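Side-chain contacts in LacI family transcription regulator (Bifidobacterium animalis subsp. lactis, PDB 4O5A), which probably binds DNA and regulates transcription, pairing a LacI-type helix-turn-helix with a periplasmic-binding-protein-like region that is likely to sense a small effector, as in relatives: residues Gly72-Tyr77 with Glu122-Thr127; Asp116-Leu121 with Ile145-Asn150; Ala195-Pro200 with Lys241-Val246. One frame throughout, in Å; residues are numbered along the deposited sequence.

Contact 1: Gly72-Tyr77 with Glu122-Thr127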
# COMPACT_ATOMS: atom_id res chain seq x y z
N GLY A 72 6.36 -20.28 0.66
CA GLY A 72 7.09 -19.34 1.50
C GLY A 72 7.44 -18.02 0.82
O GLY A 72 7.83 -17.99 -0.35
N LEU A 73 7.29 -16.93 1.57
CA LEU A 73 7.67 -15.60 1.11
C LEU A 73 8.32 -14.85 2.24
O LEU A 73 7.72 -14.67 3.31
CB LEU A 73 6.43 -14.82 0.63
CG LEU A 73 6.65 -13.35 0.27
CD1 LEU A 73 7.69 -13.22 -0.84
CD2 LEU A 73 5.34 -12.73 -0.17
N VAL A 74 9.56 -14.41 2.04
CA VAL A 74 10.19 -13.54 3.02
C VAL A 74 10.11 -12.10 2.54
O VAL A 74 10.56 -11.77 1.45
CB VAL A 74 11.66 -13.93 3.29
CG1 VAL A 74 12.23 -13.03 4.37
CG2 VAL A 74 11.74 -15.37 3.75
N LEU A 75 9.49 -11.25 3.36
CA LEU A 75 9.40 -9.82 3.04
C LEU A 75 10.46 -9.03 3.79
O LEU A 75 10.98 -9.48 4.82
CB LEU A 75 8.01 -9.28 3.40
CG LEU A 75 6.83 -9.86 2.62
CD1 LEU A 75 5.52 -9.31 3.16
CD2 LEU A 75 6.99 -9.54 1.16
N GLY A 76 10.78 -7.84 3.29
CA GLY A 76 11.75 -7.00 3.98
C GLY A 76 11.03 -6.06 4.94
O GLY A 76 9.97 -5.54 4.61
N TYR A 77 11.60 -5.86 6.12
CA TYR A 77 10.99 -4.97 7.10
C TYR A 77 10.96 -3.53 6.58
O TYR A 77 11.98 -3.01 6.13
CB TYR A 77 11.72 -5.03 8.44
CG TYR A 77 11.13 -4.13 9.50
CD1 TYR A 77 9.90 -4.41 10.09
CD2 TYR A 77 11.80 -2.99 9.92
CE1 TYR A 77 9.36 -3.59 11.06
CE2 TYR A 77 11.26 -2.16 10.89
CZ TYR A 77 10.04 -2.46 11.46
OH TYR A 77 9.51 -1.64 12.42
N GLU A 122 17.13 -20.91 4.37
CA GLU A 122 17.88 -22.12 4.66
C GLU A 122 17.13 -22.98 5.67
O GLU A 122 17.15 -24.21 5.59
CB GLU A 122 19.28 -21.77 5.16
CG GLU A 122 20.19 -21.22 4.06
CD GLU A 122 21.51 -20.65 4.59
OE1 GLU A 122 21.56 -20.23 5.76
OE2 GLU A 122 22.49 -20.63 3.81
N ASP A 123 16.43 -22.34 6.60
CA ASP A 123 15.67 -23.06 7.61
C ASP A 123 14.49 -23.76 6.96
O ASP A 123 14.21 -24.93 7.25
CB ASP A 123 15.19 -22.10 8.71
CG ASP A 123 14.23 -22.75 9.68
OD1 ASP A 123 14.68 -23.56 10.52
OD2 ASP A 123 13.02 -22.46 9.61
N TRP A 124 13.80 -23.05 6.08
CA TRP A 124 12.64 -23.59 5.38
C TRP A 124 13.04 -24.78 4.53
O TRP A 124 12.33 -25.79 4.48
CB TRP A 124 12.00 -22.51 4.51
CG TRP A 124 11.08 -21.62 5.28
CD1 TRP A 124 10.66 -21.79 6.57
CD2 TRP A 124 10.45 -20.42 4.81
NE1 TRP A 124 9.81 -20.76 6.93
CE2 TRP A 124 9.66 -19.92 5.87
CE3 TRP A 124 10.48 -19.73 3.60
CZ2 TRP A 124 8.91 -18.75 5.74
CZ3 TRP A 124 9.73 -18.57 3.48
CH2 TRP A 124 8.96 -18.09 4.54
N ILE A 125 14.19 -24.68 3.88
CA ILE A 125 14.69 -25.74 3.03
C ILE A 125 15.07 -26.97 3.86
O ILE A 125 14.74 -28.10 3.50
CB ILE A 125 15.91 -25.27 2.22
CG1 ILE A 125 15.48 -24.21 1.20
CG2 ILE A 125 16.58 -26.44 1.52
CD1 ILE A 125 16.65 -23.53 0.49
N ALA A 126 15.75 -26.73 4.98
CA ALA A 126 16.24 -27.83 5.82
C ALA A 126 15.10 -28.60 6.48
O ALA A 126 15.21 -29.80 6.73
CB ALA A 126 17.19 -27.29 6.88
N THR A 127 14.00 -27.91 6.76
CA THR A 127 12.88 -28.52 7.45
C THR A 127 11.75 -28.93 6.50
O THR A 127 10.83 -29.63 6.89
CB THR A 127 12.32 -27.58 8.54
OG1 THR A 127 11.79 -26.40 7.94
CG2 THR A 127 13.41 -27.19 9.52
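Trp124 makes every contact across this interface, reaching from its helix to the strand backbone with the six-membered part of its indole. CZ3 lies 3.4 Å from Gly72 CA, and CH2 comes within 3.6 Å of Leu73 N. These are van der Waals approaches to main chain, with the ring tilted obliquely against the strand; Leu73 O lies at the ring edge, in its plane. Gly72 has no side chain, and the indole occupies the side where a CB would stand. The torsions set this reach: CG is anti to the carbonyl carbon (chi1 -83°).

The strand 72-76 and helix 122-127 axes run nearly antiparallel (164°) and 10.6 Å apart. Helix 116-127 forms the beta-alpha-beta crossover from strand 105-111 to strand 132-135, and strand 70-76 lies between those two in the parallel sheet.

The apolar pair is Val74 CG2 against Trp124 CZ3 at 3.8 Å. With an alanine here instead of the tryptophan, Gly72 CA and Leu73 N would probably lose their cover and Val74 CG2 an aromatic partner.

Strand 72-76 bonds through its backbone to neighbouring strands, Gly72 with Leu134 and Leu73 with Arg109 among them; in the helix, Asp123 O accepts Thr127 N and Thr127 OG1 (2.9 Å for the hydroxyl) from opposite faces of its carbonyl plane.

Contact 2: Asp116-Leu121 with Ile145-Asn150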
# COMPACT_ATOMS: atom_id res chain seq x y z
N ASP A 116 19.54 -11.93 6.77
CA ASP A 116 18.43 -12.54 7.49
C ASP A 116 17.58 -13.40 6.55
O ASP A 116 17.14 -14.50 6.93
CB ASP A 116 17.56 -11.44 8.12
CG ASP A 116 16.74 -11.93 9.30
OD1 ASP A 116 16.70 -13.15 9.55
OD2 ASP A 116 16.12 -11.08 9.98
N GLU A 117 17.34 -12.92 5.34
CA GLU A 117 16.51 -13.67 4.41
C GLU A 117 17.12 -15.04 4.09
O GLU A 117 16.42 -16.06 4.15
CB GLU A 117 16.24 -12.90 3.11
CG GLU A 117 15.51 -13.76 2.08
CD GLU A 117 14.91 -12.96 0.94
OE1 GLU A 117 15.17 -11.74 0.87
OE2 GLU A 117 14.18 -13.56 0.11
N VAL A 118 18.41 -15.06 3.76
CA VAL A 118 19.08 -16.31 3.44
C VAL A 118 18.93 -17.31 4.59
O VAL A 118 18.61 -18.48 4.38
CB VAL A 118 20.55 -16.10 3.07
CG1 VAL A 118 21.27 -17.42 2.89
CG2 VAL A 118 20.64 -15.30 1.78
N SER A 119 19.12 -16.84 5.82
CA SER A 119 18.99 -17.70 6.99
C SER A 119 17.59 -18.31 7.13
O SER A 119 17.45 -19.50 7.41
CB SER A 119 19.38 -16.94 8.26
OG SER A 119 19.26 -17.77 9.39
N ILE A 120 16.56 -17.51 6.91
CA ILE A 120 15.19 -18.01 6.98
C ILE A 120 14.93 -19.05 5.89
O ILE A 120 14.34 -20.10 6.14
CB ILE A 120 14.17 -16.87 6.88
CG1 ILE A 120 14.30 -15.94 8.10
CG2 ILE A 120 12.75 -17.42 6.76
CD1 ILE A 120 13.58 -14.61 7.95
N LEU A 121 15.41 -18.76 4.68
CA LEU A 121 15.23 -19.65 3.54
C LEU A 121 15.93 -20.97 3.79
O LEU A 121 15.40 -22.03 3.47
CB LEU A 121 15.77 -18.99 2.28
CG LEU A 121 15.02 -17.77 1.76
CD1 LEU A 121 15.68 -17.22 0.49
CD2 LEU A 121 13.55 -18.09 1.51
N ILE A 145 20.22 -16.93 -5.43
CA ILE A 145 20.30 -17.76 -6.62
C ILE A 145 21.18 -18.98 -6.33
O ILE A 145 20.79 -20.11 -6.61
CB ILE A 145 20.87 -16.99 -7.83
CG1 ILE A 145 20.07 -15.71 -8.08
CG2 ILE A 145 20.90 -17.87 -9.08
CD1 ILE A 145 18.58 -15.95 -8.30
N GLU A 146 22.35 -18.73 -5.75
CA GLU A 146 23.27 -19.81 -5.40
C GLU A 146 22.65 -20.78 -4.40
O GLU A 146 22.86 -21.99 -4.50
CB GLU A 146 24.58 -19.24 -4.85
N LEU A 147 21.90 -20.25 -3.44
CA LEU A 147 21.20 -21.07 -2.46
C LEU A 147 20.22 -22.01 -3.14
O LEU A 147 20.19 -23.21 -2.86
CB LEU A 147 20.48 -20.19 -1.43
CG LEU A 147 19.62 -20.88 -0.37
CD1 LEU A 147 20.46 -21.83 0.48
CD2 LEU A 147 18.92 -19.87 0.53
N MSE A 148 19.41 -21.47 -4.05
CA MSE A 148 18.41 -22.28 -4.74
C MSE A 148 19.05 -23.32 -5.64
O MSE A 148 18.58 -24.45 -5.72
CB MSE A 148 17.44 -21.41 -5.56
CG MSE A 148 16.59 -20.43 -4.77
SE MSE A 148 16.04 -21.05 -3.01
CE MSE A 148 15.11 -22.68 -3.48
N LYS A 149 20.13 -22.94 -6.32
CA LYS A 149 20.77 -23.85 -7.26
C LYS A 149 21.41 -25.03 -6.53
O LYS A 149 21.47 -26.14 -7.06
CB LYS A 149 21.79 -23.10 -8.13
CG LYS A 149 21.15 -22.08 -9.06
CD LYS A 149 21.71 -22.16 -10.47
CE LYS A 149 22.88 -21.21 -10.68
NZ LYS A 149 23.37 -21.26 -12.10
N ASN A 150 21.89 -24.77 -5.32
CA ASN A 150 22.47 -25.82 -4.48
C ASN A 150 21.39 -26.64 -3.78
O ASN A 150 21.68 -27.64 -3.12
CB ASN A 150 23.45 -25.22 -3.46
CG ASN A 150 24.60 -24.47 -4.12
OD1 ASN A 150 24.81 -24.56 -5.33
ND2 ASN A 150 25.35 -23.73 -3.32
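Val118 and Leu121, one helical turn apart, both meet the same methyl, CD2 of Leu147, and between residues 116-121 and 145-150 the touching runs through this one branch. Just before the first of them, Glu117 adds an electrostatic tie near the interface: its OE2 forms a salt bridge with NH1 of Arg144, which immediately precedes the segment 145-150.

Val118 comes next and gives a loose contact. Its CG1 stands 4.1 Å from Leu147 CD2, and its carbonyl O is equally far from that methyl, so side chain and main chain border it together. The two side chains slide past each other in opposite directions rather than meeting end on.

Leu121 supplies the tighter half. Its CB is 3.7 Å from Leu147 CD2, while its CD1 reaches the same carbon only at 4.2 Å; the base of the side chain, more than its tip, therefore does the touching, and the two leucines cross at a slant. Leu147 points at this helix and extends with CG anti to its backbone N (chi1 176°), which carries CD2 across to the Val118-Leu121 ridge. The interface is small, burying 136 Å² in all, and its side-chain pairs are apolar.

Beneath it lies the parallel sheet. Leu121 also packs on Val74 of strand 70-76 and on Leu133 of strand 132-135, while the selenomethionine Met148 rests on Leu133 and Leu135. Helices 116-127 and 143-149 thus sit side by side over one face of that sheet, and Ile120 of the former packs on Glu100 of the second subunit.

Contact 3: Ala195-Pro200 with Lys241-Val246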
# COMPACT_ATOMS: atom_id res chain seq x y z
N ALA A 195 14.11 13.64 -18.51
CA ALA A 195 14.89 13.17 -17.38
C ALA A 195 14.16 12.09 -16.64
O ALA A 195 12.94 11.94 -16.75
CB ALA A 195 15.23 14.32 -16.45
N ARG A 196 14.92 11.30 -15.88
CA ARG A 196 14.37 10.27 -15.04
C ARG A 196 14.78 10.52 -13.61
O ARG A 196 15.94 10.82 -13.31
CB ARG A 196 14.93 8.89 -15.46
CG ARG A 196 13.91 7.93 -16.00
CD ARG A 196 14.55 6.57 -16.26
NE ARG A 196 14.43 5.66 -15.12
CZ ARG A 196 15.39 4.82 -14.73
NH1 ARG A 196 16.55 4.79 -15.37
NH2 ARG A 196 15.19 4.01 -13.69
N VAL A 197 13.82 10.40 -12.71
CA VAL A 197 14.11 10.37 -11.28
C VAL A 197 13.96 8.92 -10.85
O VAL A 197 12.86 8.42 -10.72
CB VAL A 197 13.16 11.30 -10.52
CG1 VAL A 197 13.36 11.18 -9.01
CG2 VAL A 197 13.40 12.74 -10.96
N ALA A 198 15.10 8.25 -10.65
CA ALA A 198 15.14 6.81 -10.44
C ALA A 198 15.29 6.45 -8.97
O ALA A 198 15.51 7.32 -8.13
CB ALA A 198 16.27 6.21 -11.24
N GLY A 199 15.17 5.16 -8.65
CA GLY A 199 15.38 4.70 -7.30
C GLY A 199 16.86 4.51 -7.06
O GLY A 199 17.68 5.00 -7.85
N PRO A 200 17.23 3.80 -5.99
CA PRO A 200 18.64 3.60 -5.67
C PRO A 200 19.37 2.83 -6.77
O PRO A 200 18.74 2.01 -7.45
CB PRO A 200 18.59 2.75 -4.39
CG PRO A 200 17.28 3.08 -3.78
CD PRO A 200 16.35 3.28 -4.93
N LYS A 241 13.28 19.74 -8.02
CA LYS A 241 13.81 21.10 -7.89
C LYS A 241 15.13 21.23 -8.64
O LYS A 241 15.37 22.22 -9.34
CB LYS A 241 14.04 21.43 -6.42
CG LYS A 241 12.77 21.76 -5.64
CD LYS A 241 13.15 22.23 -4.23
CE LYS A 241 11.92 22.63 -3.43
NZ LYS A 241 12.28 23.42 -2.21
N ARG A 242 15.99 20.23 -8.50
CA ARG A 242 17.27 20.24 -9.19
C ARG A 242 17.10 20.22 -10.71
O ARG A 242 17.71 21.02 -11.42
CB ARG A 242 18.13 19.07 -8.73
CG ARG A 242 19.45 18.94 -9.46
CD ARG A 242 20.34 17.93 -8.74
NE ARG A 242 21.49 17.49 -9.53
CZ ARG A 242 22.47 16.75 -9.03
NH1 ARG A 242 22.44 16.39 -7.76
NH2 ARG A 242 23.49 16.39 -9.80
N LEU A 243 16.27 19.31 -11.22
CA LEU A 243 16.03 19.22 -12.66
C LEU A 243 15.41 20.48 -13.25
O LEU A 243 15.78 20.91 -14.34
CB LEU A 243 15.16 18.01 -12.99
CG LEU A 243 15.86 16.67 -12.73
CD1 LEU A 243 14.86 15.54 -12.77
CD2 LEU A 243 16.98 16.44 -13.74
N LEU A 244 14.48 21.09 -12.52
CA LEU A 244 13.81 22.29 -13.01
C LEU A 244 14.63 23.57 -12.90
O LEU A 244 14.23 24.61 -13.44
CB LEU A 244 12.45 22.47 -12.32
CG LEU A 244 11.43 21.36 -12.57
CD1 LEU A 244 10.14 21.70 -11.87
CD2 LEU A 244 11.21 21.18 -14.06
N SER A 245 15.76 23.50 -12.21
CA SER A 245 16.59 24.67 -12.01
C SER A 245 17.84 24.72 -12.90
O SER A 245 18.52 25.74 -12.94
CB SER A 245 16.99 24.80 -10.53
OG SER A 245 15.84 24.77 -9.71
N VAL A 246 18.13 23.63 -13.60
CA VAL A 246 19.35 23.54 -14.42
C VAL A 246 19.06 23.59 -15.92
O VAL A 246 18.44 22.67 -16.46
CB VAL A 246 20.18 22.26 -14.08
CG1 VAL A 246 21.36 22.11 -15.04
CG2 VAL A 246 20.65 22.29 -12.63
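The apolar contact rests on Leu243, whose two methyls face Ala195 and Val197 from the helix side. Its CD1 lies 3.6 Å from Val197 CG2, the shortest approach across the segments. Ala195 CB is 3.9 Å from Leu243 CD2 and as far from CD1, so the small side chain faces both branches of the fork. CG of Leu243 is anti to its carbonyl carbon (chi1 -67°), a torsion that sends the fork toward the strand. Because Ala195 and Val197 are two residues apart, one strand face presents both to the same leucine. Leu227 and Ile253 also touch Leu243.

The charged interactions lie beyond the strand, away from the helix. Arg196 points away from the helix, and one face of its guanidinium is covered by Ala198 CB, 3.4 Å above the plane and offset toward the rim. The group is gripped further by a salt bridge from NH2 to Asp256 OD2 and by a cation-pi contact with Phe213. Asp256 OD2 also accepts Gly199 N, so this carboxylate joins the arginine to the loop after the strand.

Strand 193-197 lies between strands 223-224 and 252-255, running parallel to both, and pairs through its backbone with Ala252 and Ile254. Helix 233-245 makes the connection from strand 223-224 to strand 252-255 across the strand between them. Leu243 packing on strand 193-197 is part of the helix-on-sheet layer of a beta-alpha-beta crossover, as expected in a periplasmic-binding-protein-like domain.

Contacts 1 and 2 form one continuous patch, with centres 8 Å apart: both use helix 116-127, and their segments alternate along the chain. They join directly where Glu122 CG meets Leu147 CD1 at 3.7 Å, and where Val74 packs on Glu117 and Ile120. Contact 3 follows later in the sequence, on the other side of the chain's centre from contact 1, with centres about 37 Å apart and nearest atoms about 13 Å apart. It belongs to the second sheet. The two sheets share the strand order 2-1-3-4-5-6, and contacts 1 and 3 pack equivalent crossover helices on their first strands, consistent with the paired lobes of LacI-family effector-binding regions.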